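Local coordinates for Tat-secreted protein Rv2525c (Mycobacterium tuberculosis, PDB 4PMQ) that may act as a peptidoglycan hydrolase with glycosidase activity and, in vitro, cleaves p-nitrophenyl esters, with a preference for the butyrate, at residues 161-166 and 176-181. Residues are numbered along the deposited sequence; the frame is centred on the assembly and turned at random.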
# COMPACT_ATOMS: atom_id res chain seq x y z
N GLN A 161 -4.69 0.01 7.51
CA GLN A 161 -5.79 -0.89 7.75
C GLN A 161 -6.80 -0.96 6.62
O GLN A 161 -7.26 0.09 6.15
CB GLN A 161 -6.54 -0.48 9.04
CG GLN A 161 -7.70 -1.43 9.37
CD GLN A 161 -8.43 -0.95 10.60
OE1 GLN A 161 -7.80 -0.47 11.54
NE2 GLN A 161 -9.77 -1.01 10.59
N HIS A 162 -7.20 -2.20 6.26
CA HIS A 162 -8.37 -2.43 5.38
C HIS A 162 -9.46 -3.06 6.24
O HIS A 162 -9.19 -3.56 7.33
CB HIS A 162 -8.10 -3.22 4.09
CG HIS A 162 -7.72 -4.66 4.24
ND1 HIS A 162 -8.65 -5.63 4.63
CD2 HIS A 162 -6.57 -5.28 3.89
CE1 HIS A 162 -8.03 -6.80 4.52
NE2 HIS A 162 -6.78 -6.64 4.08
N ASN A 163 -10.70 -3.02 5.78
CA ASN A 163 -11.83 -3.45 6.60
C ASN A 163 -12.35 -4.89 6.36
O ASN A 163 -13.36 -5.28 6.95
CB ASN A 163 -12.96 -2.44 6.41
CG ASN A 163 -12.63 -1.13 7.08
OD1 ASN A 163 -11.65 -1.01 7.86
ND2 ASN A 163 -13.47 -0.12 6.83
N TRP A 164 -11.66 -5.68 5.55
CA TRP A 164 -12.10 -7.04 5.30
C TRP A 164 -11.57 -7.91 6.41
O TRP A 164 -10.42 -8.36 6.35
CB TRP A 164 -11.62 -7.49 3.91
CG TRP A 164 -12.01 -8.90 3.57
CD1 TRP A 164 -13.00 -9.65 4.14
CD2 TRP A 164 -11.44 -9.72 2.54
NE1 TRP A 164 -13.04 -10.91 3.57
CE2 TRP A 164 -12.14 -10.95 2.53
CE3 TRP A 164 -10.43 -9.51 1.58
CZ2 TRP A 164 -11.80 -12.00 1.67
CZ3 TRP A 164 -10.15 -10.53 0.68
CH2 TRP A 164 -10.82 -11.75 0.73
N GLY A 165 -12.39 -8.09 7.45
CA GLY A 165 -11.96 -8.87 8.62
C GLY A 165 -11.59 -7.98 9.79
O GLY A 165 -10.95 -8.44 10.74
N SER A 166 -11.96 -6.68 9.70
CA SER A 166 -11.79 -5.74 10.82
C SER A 166 -13.17 -5.52 11.47
O SER A 166 -14.18 -5.53 10.76
CB SER A 166 -11.23 -4.40 10.34
OG SER A 166 -9.92 -4.57 9.78
N HIS A 176 -1.32 3.77 10.70
CA HIS A 176 -0.89 5.07 10.19
C HIS A 176 -1.92 5.58 9.19
O HIS A 176 -2.11 6.79 9.08
CB HIS A 176 0.47 4.91 9.51
CG HIS A 176 1.52 4.46 10.47
ND1 HIS A 176 1.63 3.14 10.86
CD2 HIS A 176 2.39 5.21 11.19
CE1 HIS A 176 2.61 3.10 11.74
NE2 HIS A 176 3.10 4.33 11.99
N LEU A 177 -2.57 4.65 8.47
CA LEU A 177 -3.54 4.92 7.42
C LEU A 177 -4.71 3.98 7.58
O LEU A 177 -4.50 2.86 8.05
CB LEU A 177 -2.91 4.68 6.04
CG LEU A 177 -1.64 5.49 5.76
CD1 LEU A 177 -0.93 5.03 4.48
CD2 LEU A 177 -1.92 6.99 5.70
N HIS A 178 -5.90 4.40 7.15
CA HIS A 178 -7.08 3.51 7.22
C HIS A 178 -7.93 3.65 5.94
O HIS A 178 -8.39 4.73 5.63
CB HIS A 178 -7.93 3.82 8.47
CG HIS A 178 -9.17 3.00 8.65
ND1 HIS A 178 -10.16 3.41 9.51
CD2 HIS A 178 -9.51 1.78 8.14
CE1 HIS A 178 -11.10 2.47 9.47
NE2 HIS A 178 -10.76 1.48 8.64
N GLN A 179 -8.12 2.55 5.22
CA GLN A 179 -8.95 2.53 4.02
C GLN A 179 -10.40 2.52 4.50
O GLN A 179 -10.82 1.55 5.14
CB GLN A 179 -8.60 1.31 3.17
CG GLN A 179 -9.18 1.41 1.76
CD GLN A 179 -8.69 0.24 0.96
OE1 GLN A 179 -8.90 -0.91 1.34
NE2 GLN A 179 -8.08 0.50 -0.20
N VAL A 180 -11.12 3.63 4.25
CA VAL A 180 -12.50 3.78 4.75
C VAL A 180 -13.58 3.68 3.67
O VAL A 180 -14.75 3.60 4.02
CB VAL A 180 -12.69 5.09 5.56
CG1 VAL A 180 -11.81 5.06 6.81
CG2 VAL A 180 -12.38 6.34 4.72
N GLU A 181 -13.22 3.70 2.38
CA GLU A 181 -14.23 3.63 1.31
C GLU A 181 -13.62 2.99 0.10
O GLU A 181 -12.53 3.38 -0.31
CB GLU A 181 -14.68 5.06 0.97
CG GLU A 181 -15.99 5.17 0.25
CD GLU A 181 -16.24 6.59 -0.26
OE1 GLU A 181 -16.99 7.34 0.40
OE2 GLU A 181 -15.67 6.94 -1.32
O HOH W 1 -11.02 -1.62 3.13
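Gln161 lies alongside His178, both side chains pointing the same way from neighbouring parallel strands. Gln161 CB sits 3.8 Å from His178 CD2. Gln161 CG lies 3.9 Å from His178 CD2. The first torsion turns CG anti to the backbone N (chi1 -179°), and the chain stays extended, which carries the amide along the imidazole. CD then lies over one ring face, with the amide plane turned 40° from the ring. At the tip, NE2 gives a weak bond to Asn163 OD1 and a further one to Tyr170 O, while OE1 accepts from His172 N. The amide is thus tied to the loop that links the two strands. These strands, 158-161 and 177-181, are adjacent in the curled sheet of a TIM-barrel-like glycoside hydrolase domain. Gln161 N donates to Leu177 O at 2.9 Å. Gln179 N donates to Gln161 O at 2.8 Å. Asn163 comes to the edge of the His178 ring. His178 NE2 donates to a lone pair of Asn163 OD1 at 2.8 Å, almost in the ring plane. The two side chains cross at about a right angle. Gln179 leaves the strand on the side away from His178. Its OE1 accepts from a water that also takes the Asn163 N-H. Tyr141 OH hydrogen-bonds the same oxygen. Gln179 NE2 hydrogen-bonds Asp9 OD2 and a glycerol that probably comes from the crystallisation liquor.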